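Local coordinates for protein putative enoyl-CoA hydratase/isomerase (PDB 3RSI) that probably acts as a hydro-lyase of lipid metabolism, as a trimeric member of the enoyl-CoA hydratase/isomerase (crotonase) family, at residues Ala43-Asp46 with Glu47-His50; Gly94-Leu97 with Ser98-Leu101; Lys162-Glu165 with Met166-Gly170; Trp224-Glu227 with Glu228-Arg231. One frame throughout, in Å; residues are numbered along the deposited sequence. Where two conformers were deposited one is given.

Contact 1. Residues Ala43-Asp46 with Glu47-His50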
ATOM      1  N   ALA B  43      15.407  26.675   4.887  1.00 17.01           N
ATOM      2  CA  ALA B  43      15.287  27.614   5.996  1.00 17.10           C
ATOM      3  C   ALA B  43      13.938  27.500   6.734  1.00 16.86           C
ATOM      4  O   ALA B  43      13.885  27.586   7.973  1.00 17.37           O
ATOM      5  CB  ALA B  43      15.518  29.057   5.512  1.00 17.42           C
ATOM      6  N   ALA B  44      12.858  27.324   5.987  1.00 16.21           N
ATOM      7  CA  ALA B  44      11.515  27.222   6.593  1.00 15.89           C
ATOM      8  C   ALA B  44      11.361  25.928   7.414  1.00 15.59           C
ATOM      9  O   ALA B  44      10.730  25.935   8.463  1.00 15.40           O
ATOM     10  CB  ALA B  44      10.396  27.319   5.506  1.00 15.12           C
ATOM     11  N   TRP B  45      11.915  24.824   6.933  1.00 15.33           N
ATOM     12  CA  TRP B  45      11.862  23.573   7.705  1.00 15.97           C
ATOM     13  C   TRP B  45      12.607  23.740   9.038  1.00 17.19           C
ATOM     14  O   TRP B  45      12.138  23.270  10.071  1.00 17.38           O
ATOM     15  CB  TRP B  45      12.444  22.377   6.944  1.00 15.43           C
ATOM     16  CG  TRP B  45      11.898  22.126   5.561  1.00 14.97           C
ATOM     17  CD1 TRP B  45      12.620  21.794   4.462  1.00 14.17           C
ATOM     18  CD2 TRP B  45      10.530  22.205   5.136  1.00 13.75           C
ATOM     19  NE1 TRP B  45      11.794  21.641   3.379  1.00 16.17           N
ATOM     20  CE2 TRP B  45      10.504  21.883   3.764  1.00 14.82           C
ATOM     21  CE3 TRP B  45       9.323  22.487   5.786  1.00 13.89           C
ATOM     22  CZ2 TRP B  45       9.318  21.864   3.021  1.00 15.96           C
ATOM     23  CZ3 TRP B  45       8.143  22.451   5.052  1.00 14.90           C
ATOM     24  CH2 TRP B  45       8.147  22.134   3.691  1.00 14.08           C
ATOM     25  N   ASP B  46      13.758  24.415   9.008  1.00 18.51           N
ATOM     26  CA  ASP B  46      14.531  24.670  10.228  1.00 19.68           C
ATOM     27  C   ASP B  46      13.739  25.502  11.234  1.00 20.14           C
ATOM     28  O   ASP B  46      13.711  25.178  12.415  1.00 20.67           O
ATOM     29  CB  ASP B  46      15.873  25.339   9.895  1.00 20.55           C
ATOM     30  CG  ASP B  46      16.889  24.355   9.339  1.00 21.40           C
ATOM     31  OD1 ASP B  46      16.694  23.120   9.458  1.00 23.72           O
ATOM     32  OD2 ASP B  46      17.885  24.813   8.768  1.00 24.79           O
ATOM     33  N   GLU B  47      13.074  26.555  10.762  1.00 20.48           N
ATOM     34  CA  GLU B  47      12.200  27.379  11.601  1.00 20.79           C
ATOM     35  C   GLU B  47      11.053  26.571  12.198  1.00 19.72           C
ATOM     36  O   GLU B  47      10.739  26.708  13.375  1.00 19.12           O
ATOM     37  CB  GLU B  47      11.619  28.525  10.777  1.00 21.66           C
ATOM     38  CG  GLU B  47      10.641  29.452  11.516  1.00 24.78           C
ATOM     39  CD  GLU B  47      10.129  30.595  10.612  1.00 30.66           C
ATOM     40  OE1 GLU B  47      10.927  31.102   9.796  1.00 32.32           O
ATOM     41  OE2 GLU B  47       8.928  30.974  10.696  1.00 34.38           O
ATOM     42  N   ILE B  48      10.416  25.746  11.368  1.00 18.74           N
ATOM     43  CA  ILE B  48       9.281  24.930  11.816  1.00 18.03           C
ATOM     44  C   ILE B  48       9.712  23.875  12.842  1.00 18.45           C
ATOM     45  O   ILE B  48       8.997  23.611  13.813  1.00 17.88           O
ATOM     46  CB  ILE B  48       8.591  24.265  10.613  1.00 17.36           C
ATOM     47  CG1 ILE B  48       7.807  25.329   9.816  1.00 17.08           C
ATOM     48  CG2 ILE B  48       7.672  23.124  11.048  1.00 15.58           C
ATOM     49  CD1 ILE B  48       7.497  24.881   8.378  1.00 14.20           C
ATOM     50  N   ASP B  49      10.886  23.279  12.623  1.00 18.84           N
ATOM     51  CA  ASP B  49      11.406  22.251  13.530  1.00 19.68           C
ATOM     52  C   ASP B  49      11.849  22.810  14.886  1.00 21.13           C
ATOM     53  O   ASP B  49      11.739  22.141  15.906  1.00 20.48           O
ATOM     54  CB  ASP B  49      12.579  21.502  12.882  1.00 19.17           C
ATOM     55  CG  ASP B  49      12.135  20.535  11.796  1.00 18.84           C
ATOM     56  OD1 ASP B  49      10.959  20.082  11.810  1.00 15.15           O
ATOM     57  OD2 ASP B  49      12.989  20.214  10.934  1.00 19.20           O
ATOM     58  N   HIS B  50      12.306  24.047  14.900  1.00 22.62           N
ATOM     59  CA  HIS B  50      12.935  24.668  16.076  0.50 23.87           C
ATOM     60  C   HIS B  50      11.934  25.370  16.992  1.00 24.46           C
ATOM     61  O   HIS B  50      12.152  25.484  18.182  1.00 25.77           O
ATOM     62  CB  HIS B  50      14.000  25.678  15.622  0.50 24.13           C
ATOM     63  CG  HIS B  50      14.652  26.420  16.749  0.50 25.57           C
ATOM     64  ND1 HIS B  50      14.288  27.700  17.108  0.50 26.52           N
ATOM     65  CD2 HIS B  50      15.637  26.056  17.603  0.50 26.22           C
ATOM     66  CE1 HIS B  50      15.030  28.097  18.126  0.50 26.67           C
ATOM     67  NE2 HIS B  50      15.853  27.115  18.448  0.50 26.98           N
TER
HETATM   68  O   HOH W   1      15.414  21.290  11.133  1.00 13.93           O
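Ile48 runs alongside Trp45 in the same direction on helix 35-50, and the isoleucine is the chain to follow outward. Its CB sits 3.5 Å from Ala44 O, the carbonyl that also accepts the Ile48 backbone N-H at 2.9 Å. CG1 runs anti to its own carbonyl carbon (chi1 -73°), which lays it back along the preceding turn, 3.3 Å from the same Ala44 O. CD1 then reaches the indole of Trp45, 4.0 Å from CE3, coming at the ring obliquely; it is also 3.4 Å from Ala44 O, so the whole CG1 branch stays by that carbonyl. This patch of the helix faces Val20 and Leu22 of strand 19-24, within the beta-alpha-beta unit that continues to strand 56-61.

The polar side is built from two aspartates a turn apart. One water donates to both, 2.8 Å to Asp46 OD1 and 2.7 Å to Asp49 OD2, and so stands between two carboxylates whose oxygens are 4.9 Å apart. Each has a stronger partner in the second subunit: Lys93 for Asp46, Thr102 for Asp49. Trp45 NE1 gives its hydrogen to Gly94 O of that subunit.

Like charges this close would be expected to repel, and the bridging water together with the lysine and the other donors across the interface probably offsets the cost, making this acidic helix face a docking surface for the neighbouring chain.

Contact 2. Residues Gly94-Leu97 with Ser98-Leu101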
ATOM      1  N   GLY B  94      11.214 -17.643 -16.211  1.00 14.21           N
ATOM      2  CA  GLY B  94       9.961 -17.653 -16.970  1.00 14.14           C
ATOM      3  C   GLY B  94       8.766 -17.091 -16.198  1.00 13.91           C
ATOM      4  O   GLY B  94       7.968 -16.306 -16.731  1.00 12.85           O
ATOM      5  N   LEU B  95       8.658 -17.512 -14.939  1.00 13.77           N
ATOM      6  CA  LEU B  95       7.615 -17.059 -14.021  1.00 13.85           C
ATOM      7  C   LEU B  95       7.837 -15.660 -13.482  1.00 13.59           C
ATOM      8  O   LEU B  95       7.006 -15.160 -12.713  1.00 13.21           O
ATOM      9  CB  LEU B  95       7.503 -18.024 -12.823  1.00 13.72           C
ATOM     10  CG  LEU B  95       7.068 -19.461 -13.122  1.00 14.48           C
ATOM     11  CD1 LEU B  95       7.005 -20.297 -11.845  1.00 12.66           C
ATOM     12  CD2 LEU B  95       5.714 -19.473 -13.818  1.00 14.26           C
ATOM     13  N   LEU B  96       8.940 -15.022 -13.877  1.00 14.32           N
ATOM     14  CA  LEU B  96       9.384 -13.749 -13.273  1.00 14.06           C
ATOM     15  C   LEU B  96       9.425 -13.818 -11.737  1.00 14.30           C
ATOM     16  O   LEU B  96       9.126 -12.828 -11.024  1.00 14.02           O
ATOM     17  CB  LEU B  96       8.488 -12.598 -13.754  1.00 14.11           C
ATOM     18  CG  LEU B  96       8.577 -12.311 -15.259  1.00 14.64           C
ATOM     19  CD1 LEU B  96       7.645 -11.186 -15.628  1.00 14.69           C
ATOM     20  CD2 LEU B  96      10.025 -11.987 -15.672  1.00 12.63           C
ATOM     21  N   LEU B  97       9.783 -14.995 -11.228  1.00 14.21           N
ATOM     22  CA  LEU B  97       9.911 -15.204  -9.809  1.00 14.75           C
ATOM     23  C   LEU B  97      11.307 -14.752  -9.348  1.00 15.19           C
ATOM     24  O   LEU B  97      11.447 -14.006  -8.392  1.00 14.56           O
ATOM     25  CB  LEU B  97       9.674 -16.671  -9.482  1.00 15.29           C
ATOM     26  CG  LEU B  97       9.530 -17.043  -8.007  1.00 16.21           C
ATOM     27  CD1 LEU B  97       8.640 -16.042  -7.300  1.00 16.75           C
ATOM     28  CD2 LEU B  97       8.994 -18.483  -7.861  1.00 15.57           C
ATOM     29  N   SER B  98      12.335 -15.228 -10.026  1.00 15.42           N
ATOM     30  CA  SER B  98      13.699 -14.804  -9.745  1.00 15.87           C
ATOM     31  C   SER B  98      14.222 -13.801 -10.758  1.00 15.87           C
ATOM     32  O   SER B  98      15.390 -13.448 -10.718  1.00 16.77           O
ATOM     33  CB  SER B  98      14.627 -16.016  -9.737  1.00 15.88           C
ATOM     34  OG  SER B  98      14.704 -16.593 -11.031  1.00 16.57           O
ATOM     35  N   HIS B  99      13.386 -13.354 -11.684  1.00 15.57           N
ATOM     36  CA  HIS B  99      13.835 -12.420 -12.703  1.00 15.67           C
ATOM     37  C   HIS B  99      12.904 -11.221 -12.707  1.00 15.90           C
ATOM     38  O   HIS B  99      11.718 -11.351 -12.468  1.00 15.77           O
ATOM     39  CB  HIS B  99      13.854 -13.059 -14.096  1.00 16.01           C
ATOM     40  CG  HIS B  99      14.349 -12.142 -15.168  1.00 15.48           C
ATOM     41  ND1 HIS B  99      15.653 -11.690 -15.216  1.00 14.66           N
ATOM     42  CD2 HIS B  99      13.713 -11.574 -16.222  1.00 15.11           C
ATOM     43  CE1 HIS B  99      15.802 -10.897 -16.264  1.00 16.84           C
ATOM     44  NE2 HIS B  99      14.638 -10.808 -16.891  1.00 14.04           N
ATOM     45  N   THR B 100      13.472 -10.057 -12.956  1.00 15.64           N
ATOM     46  CA  THR B 100      12.710  -8.854 -13.131  1.00 16.38           C
ATOM     47  C   THR B 100      13.008  -8.360 -14.546  1.00 15.56           C
ATOM     48  O   THR B 100      14.160  -8.172 -14.904  1.00 16.14           O
ATOM     49  CB  THR B 100      13.106  -7.836 -12.040  1.00 16.85           C
ATOM     50  OG1 THR B 100      12.599  -8.288 -10.774  1.00 18.74           O
ATOM     51  CG2 THR B 100      12.572  -6.439 -12.351  1.00 18.14           C
ATOM     52  N   LEU B 101      11.971  -8.184 -15.360  1.00 15.09           N
ATOM     53  CA  LEU B 101      12.159  -7.705 -16.741  1.00 14.34           C
ATOM     54  C   LEU B 101      12.759  -6.306 -16.708  1.00 14.27           C
ATOM     55  O   LEU B 101      12.365  -5.479 -15.870  1.00 14.06           O
ATOM     56  CB  LEU B 101      10.831  -7.706 -17.496  1.00 13.78           C
ATOM     57  CG  LEU B 101      10.900  -7.716 -19.021  1.00 13.17           C
ATOM     58  CD1 LEU B 101      11.569  -8.985 -19.501  1.00 11.58           C
ATOM     59  CD2 LEU B 101       9.515  -7.512 -19.673  1.00 10.29           C
TER
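Leu96 and His99 are brought together by opposite choices at chi1. The leucine CG lies anti to its carbonyl carbon (chi1 -65°), while the histidine CG is swung anti to its backbone N (chi1 -178°), and the two side chains converge at a slant. The touching branch of Leu96 is CD2: it meets the imidazole at the edge, near the ring plane, 3.8 Å from His99 CD2. The same methyl rests against the backbone of the residues after the turn, 3.7 Å from His99 O and 4.3 Å from Leu101 N.

Behind this is the end of helix 88-94. Leu96 leaves the helix with positive phi (50°) in a Schellman motif, and the chain turns sharply through Leu97 and Ser98. The turn leaves Leu96 O and His99 O 3.3 Å apart, two acceptors that cannot bond to each other. Gln123 and Arg153 of the same chain both donate to Leu96 O, which would ease that proximity.

The nitrogen next to His99 CD2, NE2, is hydrogen-bonded to Asp49 OD2 of the second subunit, whose Trp45 packs on both Leu96 and His99. The chemistry is therefore divided within one ring, a carbon edge resting on a leucine methyl and a nitrogen engaged across the interface. The carboxylate could raise the histidine's affinity for a proton, though a neutral ring with its hydrogen on NE2 would also make the bond.

Contact 3. Residues Lys162-Glu165 with Met166-Gly170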
ATOM      1  N   LYS B 162      -7.076  -7.213   1.799  1.00  9.55           N
ATOM      2  CA  LYS B 162      -7.561  -7.864   0.583  1.00  9.80           C
ATOM      3  C   LYS B 162      -6.543  -8.863  -0.000  1.00  9.69           C
ATOM      4  O   LYS B 162      -6.920  -9.888  -0.558  1.00  8.67           O
ATOM      5  CB  LYS B 162      -8.040  -6.851  -0.475  1.00  9.67           C
ATOM      6  CG  LYS B 162      -9.221  -7.408  -1.349  1.00  9.88           C
ATOM      7  CD  LYS B 162     -10.513  -7.479  -0.526  1.00 10.63           C
ATOM      8  CE  LYS B 162     -11.669  -8.176  -1.208  1.00 13.34           C
ATOM      9  NZ  LYS B 162     -12.830  -8.325  -0.268  1.00 11.22           N
ATOM     10  N   ALA B 163      -5.256  -8.577   0.129  1.00  9.96           N
ATOM     11  CA  ALA B 163      -4.231  -9.578  -0.186  1.00  9.98           C
ATOM     12  C   ALA B 163      -4.416 -10.844   0.662  1.00 10.80           C
ATOM     13  O   ALA B 163      -4.430 -11.974   0.149  1.00 10.67           O
ATOM     14  CB  ALA B 163      -2.829  -8.990   0.022  1.00  9.66           C
ATOM     15  N   MET B 164      -4.570 -10.649   1.969  1.00 11.36           N
ATOM     16  CA  MET B 164      -4.785 -11.767   2.889  1.00 11.60           C
ATOM     17  C   MET B 164      -6.038 -12.544   2.529  1.00 11.81           C
ATOM     18  O   MET B 164      -6.014 -13.765   2.497  1.00 11.74           O
ATOM     19  CB  MET B 164      -4.952 -11.269   4.315  1.00 11.83           C
ATOM     20  CG  MET B 164      -3.690 -11.126   5.043  1.00 12.33           C
ATOM     21  SD  MET B 164      -2.932 -12.710   5.392  1.00 14.84           S
ATOM     22  CE  MET B 164      -1.732 -12.061   6.587  1.00 13.37           C
ATOM     23  N   GLU B 165      -7.133 -11.824   2.282  1.00 11.40           N
ATOM     24  CA  GLU B 165      -8.395 -12.447   1.954  1.00 11.73           C
ATOM     25  C   GLU B 165      -8.285 -13.295   0.689  1.00 11.59           C
ATOM     26  O   GLU B 165      -8.742 -14.436   0.670  1.00 12.84           O
ATOM     27  CB  GLU B 165      -9.501 -11.405   1.789  1.00 11.82           C
ATOM     28  CG  GLU B 165     -10.841 -12.030   1.462  1.00 12.65           C
ATOM     29  CD  GLU B 165     -11.987 -11.073   1.497  1.00 13.57           C
ATOM     30  OE1 GLU B 165     -11.769  -9.856   1.714  1.00 14.66           O
ATOM     31  OE2 GLU B 165     -13.116 -11.547   1.279  1.00 13.60           O
ATOM     32  N   MET B 166      -7.688 -12.746  -0.359  1.00 10.61           N
ATOM     33  CA  MET B 166      -7.526 -13.480  -1.622  1.00 10.85           C
ATOM     34  C   MET B 166      -6.797 -14.814  -1.430  1.00 11.28           C
ATOM     35  O   MET B 166      -7.230 -15.868  -1.939  1.00 12.08           O
ATOM     36  CB  MET B 166      -6.771 -12.624  -2.662  1.00 10.29           C
ATOM     37  CG  MET B 166      -7.581 -11.524  -3.281  1.00 10.01           C
ATOM     38  SD  MET B 166      -6.639 -10.550  -4.491  1.00 11.99           S
ATOM     39  CE  MET B 166      -6.596 -11.729  -5.860  1.00 10.25           C
ATOM     40  N   ILE B 167      -5.710 -14.774  -0.676  1.00 10.86           N
ATOM     41  CA  ILE B 167      -4.842 -15.939  -0.512  1.00 11.11           C
ATOM     42  C   ILE B 167      -5.422 -16.965   0.442  1.00 11.40           C
ATOM     43  O   ILE B 167      -5.382 -18.155   0.157  1.00 11.90           O
ATOM     44  CB  ILE B 167      -3.425 -15.512  -0.062  1.00 10.58           C
ATOM     45  CG1 ILE B 167      -2.772 -14.705  -1.205  1.00 12.04           C
ATOM     46  CG2 ILE B 167      -2.566 -16.735   0.290  1.00 10.03           C
ATOM     47  CD1 ILE B 167      -1.418 -14.112  -0.865  1.00 11.41           C
ATOM     48  N   LEU B 168      -5.969 -16.505   1.563  1.00 11.86           N
ATOM     49  CA  LEU B 168      -6.514 -17.422   2.559  1.00 12.60           C
ATOM     50  C   LEU B 168      -7.899 -17.983   2.179  1.00 12.82           C
ATOM     51  O   LEU B 168      -8.199 -19.106   2.557  1.00 13.67           O
ATOM     52  CB  LEU B 168      -6.544 -16.772   3.945  1.00 12.09           C
ATOM     53  CG  LEU B 168      -5.211 -16.220   4.460  1.00 13.36           C
ATOM     54  CD1 LEU B 168      -5.418 -15.648   5.855  1.00 11.59           C
ATOM     55  CD2 LEU B 168      -4.060 -17.277   4.440  1.00 13.99           C
ATOM     56  N   THR B 169      -8.744 -17.232   1.462  1.00 12.55           N
ATOM     57  CA  THR B 169     -10.041 -17.774   1.018  1.00 12.91           C
ATOM     58  C   THR B 169      -9.935 -18.452  -0.349  1.00 13.60           C
ATOM     59  O   THR B 169     -10.647 -19.418  -0.635  1.00 14.64           O
ATOM     60  CB  THR B 169     -11.165 -16.695   0.949  1.00 13.10           C
ATOM     61  OG1 THR B 169     -10.912 -15.796  -0.128  1.00 11.78           O
ATOM     62  CG2 THR B 169     -11.287 -15.924   2.260  1.00 12.25           C
ATOM     63  N   GLY B 170      -9.051 -17.937  -1.196  1.00 13.54           N
ATOM     64  CA  GLY B 170      -8.888 -18.431  -2.557  1.00 13.66           C
ATOM     65  C   GLY B 170      -9.930 -17.895  -3.515  1.00 13.80           C
ATOM     66  O   GLY B 170     -10.006 -18.339  -4.674  1.00 14.42           O
TER
HETATM   67  O   HOH W   2     -13.382 -13.993  -0.078  1.00 13.64           O
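Thr169 grips Glu165 O twice, with its backbone N at 2.9 Å and its hydroxyl OG1 at 2.7 Å. The two donors come from opposite faces of the carbonyl plane, OG1 lying 39° out of it. Chi1 of 70° sets OG1 between the threonine's own N and carbonyl carbon, folding the hydroxyl back over the last helical turn and leaving CG2 to touch Glu165 CG at 4.0 Å.

The carboxylate of Glu165 is held at both oxygens. Lys162 NZ forms a salt bridge to OE1 at 2.7 Å, approaching from above the carboxylate plane, and a water joins OE2 to Thr169 OG1. His186 and Gly185 of the third subunit add bonds to OE2 and to the lysine NZ respectively, carrying this buried pair into the trimer interface.

Packing spreads from there. Met164 and Leu168 run alongside each other, SD to CD1 at 3.9 Å, and Ile167 and Met166 lean on Leu154 of helix 150-157. Thr169 OG1 also takes a bond from Glu171 N. A threonine hydroxyl bonded to the carbonyl four residues back is a common intrahelical side-chain-to-backbone bond; what marks the C-terminus of helix 160-169 is Gly170, which leaves the helix with positive phi (80°) while its N still bonds to Met166 O.

Contact 4. Residues Trp224-Glu227 with Glu228-Arg231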
ATOM      1  N   TRP B 224      11.182  -1.735  -0.299  1.00 11.67           N
ATOM      2  CA  TRP B 224      10.693  -1.126   0.925  1.00 12.20           C
ATOM      3  C   TRP B 224      11.819  -1.132   1.969  1.00 12.20           C
ATOM      4  O   TRP B 224      11.573  -1.104   3.182  1.00 12.53           O
ATOM      5  CB  TRP B 224       9.442  -1.883   1.431  1.00 11.71           C
ATOM      6  CG  TRP B 224       8.187  -1.655   0.569  1.00 11.99           C
ATOM      7  CD1 TRP B 224       7.127  -0.870   0.877  1.00 12.14           C
ATOM      8  CD2 TRP B 224       7.906  -2.208  -0.731  1.00 12.19           C
ATOM      9  NE1 TRP B 224       6.208  -0.881  -0.132  1.00 14.36           N
ATOM     10  CE2 TRP B 224       6.645  -1.713  -1.127  1.00 13.35           C
ATOM     11  CE3 TRP B 224       8.585  -3.086  -1.581  1.00 11.36           C
ATOM     12  CZ2 TRP B 224       6.048  -2.054  -2.343  1.00 12.32           C
ATOM     13  CZ3 TRP B 224       7.991  -3.431  -2.798  1.00 13.56           C
ATOM     14  CH2 TRP B 224       6.728  -2.914  -3.162  1.00 12.65           C
ATOM     15  N   LEU B 225      13.055  -1.163   1.475  1.00 12.90           N
ATOM     16  CA  LEU B 225      14.257  -1.149   2.316  1.00 12.69           C
ATOM     17  C   LEU B 225      14.366   0.143   3.130  1.00 13.32           C
ATOM     18  O   LEU B 225      13.754   1.171   2.783  1.00 12.16           O
ATOM     19  CB  LEU B 225      15.502  -1.305   1.446  1.00 12.90           C
ATOM     20  CG  LEU B 225      15.580  -2.557   0.556  1.00 13.04           C
ATOM     21  CD1 LEU B 225      16.795  -2.493  -0.359  1.00 14.14           C
ATOM     22  CD2 LEU B 225      15.581  -3.810   1.440  1.00 12.98           C
ATOM     23  N   ALA B 226      15.118   0.077   4.226  1.00 13.94           N
ATOM     24  CA  ALA B 226      15.470   1.269   5.011  1.00 15.19           C
ATOM     25  C   ALA B 226      15.694   2.450   4.058  1.00 15.74           C
ATOM     26  O   ALA B 226      16.489   2.333   3.129  1.00 14.91           O
ATOM     27  CB  ALA B 226      16.756   0.996   5.847  1.00 15.06           C
ATOM     28  N   GLU B 227      14.993   3.564   4.287  1.00 17.14           N
ATOM     29  CA  GLU B 227      14.912   4.669   3.305  1.00 18.52           C
ATOM     30  C   GLU B 227      16.303   5.168   2.895  1.00 19.03           C
ATOM     31  O   GLU B 227      16.531   5.454   1.719  1.00 19.18           O
ATOM     32  CB  GLU B 227      13.967   5.827   3.772  1.00 19.12           C
ATOM     33  CG  GLU B 227      14.336   7.204   3.160  1.00 23.82           C
ATOM     34  CD  GLU B 227      13.191   8.148   2.809  1.00 27.23           C
ATOM     35  OE1 GLU B 227      13.523   9.354   2.809  1.00 34.47           O
ATOM     36  OE2 GLU B 227      12.019   7.761   2.487  1.00 25.24           O
ATOM     37  N   GLU B 228      17.250   5.231   3.837  1.00 19.65           N
ATOM     38  CA  GLU B 228      18.607   5.694   3.506  1.00 20.14           C
ATOM     39  C   GLU B 228      19.311   4.808   2.485  1.00 19.33           C
ATOM     40  O   GLU B 228      19.852   5.326   1.507  1.00 19.01           O
ATOM     41  CB  GLU B 228      19.481   5.857   4.751  1.00 21.10           C
ATOM     42  CG  GLU B 228      20.742   6.670   4.467  1.00 24.48           C
ATOM     43  CD  GLU B 228      21.455   7.139   5.730  1.00 29.24           C
ATOM     44  OE1 GLU B 228      21.951   8.287   5.737  1.00 34.06           O
ATOM     45  OE2 GLU B 228      21.512   6.370   6.710  1.00 31.40           O
ATOM     46  N   ASP B 229      19.282   3.493   2.706  1.00 18.48           N
ATOM     47  CA  ASP B 229      19.796   2.516   1.743  1.00 17.99           C
ATOM     48  C   ASP B 229      19.020   2.602   0.413  1.00 17.18           C
ATOM     49  O   ASP B 229      19.610   2.542  -0.670  1.00 15.94           O
ATOM     50  CB  ASP B 229      19.675   1.074   2.268  1.00 18.01           C
ATOM     51  CG  ASP B 229      20.477   0.820   3.569  1.00 20.33           C
ATOM     52  OD1 ASP B 229      21.338   1.638   3.923  1.00 20.61           O
ATOM     53  OD2 ASP B 229      20.237  -0.221   4.228  1.00 20.72           O
ATOM     54  N   ALA B 230      17.695   2.732   0.513  1.00 16.04           N
ATOM     55  CA  ALA B 230      16.834   2.789  -0.670  1.00 15.32           C
ATOM     56  C   ALA B 230      17.211   4.008  -1.489  1.00 15.26           C
ATOM     57  O   ALA B 230      17.357   3.922  -2.691  1.00 14.03           O
ATOM     58  CB  ALA B 230      15.353   2.826  -0.271  1.00 14.56           C
ATOM     59  N   ARG B 231      17.402   5.148  -0.834  1.00 15.59           N
ATOM     60  CA  ARG B 231      17.811   6.355  -1.568  1.00 15.79           C
ATOM     61  C   ARG B 231      19.187   6.237  -2.228  1.00 15.55           C
ATOM     62  O   ARG B 231      19.397   6.816  -3.297  1.00 14.45           O
ATOM     63  CB  ARG B 231      17.747   7.597  -0.693  1.00 16.40           C
ATOM     64  CG  ARG B 231      16.331   8.136  -0.546  1.00 17.71           C
ATOM     65  CD  ARG B 231      16.332   9.459   0.158  1.00 21.01           C
ATOM     66  NE  ARG B 231      16.620   9.325   1.574  1.00 23.17           N
ATOM     67  CZ  ARG B 231      17.724   9.749   2.187  1.00 24.84           C
ATOM     68  NH1 ARG B 231      18.699  10.357   1.524  1.00 22.83           N
ATOM     69  NH2 ARG B 231      17.840   9.567   3.500  1.00 24.41           N
TER
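Glu227 and Arg231, one turn apart at the start of helix 227-242, form an i to i+4 salt bridge beside the N-terminus of the helix, where Ala226 is the N-cap residue. The ionic contact is loose: Arg231 NE reaches Glu227 OE1 at 3.3 Å through a weak hydrogen bond, the carboxylate and guanidinium planes standing 71° apart. Glu227 CG lies at the guanidinium edge, in its plane, so the acid's CG methylene also touches the guanidinium group, 3.5 Å from Arg231 NE. Arg231 bends at chi3 (-73°), bringing NE back to the glutamate.

The first helical turn sets the spacing of the pair. Arg231 N bonds to Glu227 O at 2.7 Å, and one residue earlier Ala230 N bonds to Ala226 O at 2.9 Å, within the carbonyl plane.

Farther out, the stronger partner of Glu227 OE1 is Arg153 of the second subunit, which shares the carboxylate with Arg231 and probably fixes its direction. Leu97 of that subunit packs on both Glu227 and Arg231, while Arg156 there bonds to Leu225 O. The methyl of Ala230 lies against the incoming loop, its CB 3.8 Å from Leu225 O.

The contacts follow one another along the chain, and none touches another within the subunit. Contact 1, on helix 35-50, stands apart from contacts 2 and 3, its centre about 45 Å from each. Contact 2 follows helix 88-94, contact 3 occupies helix 160-169, and contact 4 opens helix 227-242; centres of contacts 2 and 3, and of 2 and 4, are about 23 Å apart. The assembly unites what the chain separates: contact 1 of one subunit meets contact 2 of another through Trp45, Asp49 and His99, contact 4 meets contact 2 through Leu97 and Arg231, and contact 3 meets the third subunit through Lys162 and Glu165. In this crotonase-type trimer all four lie at subunit interfaces.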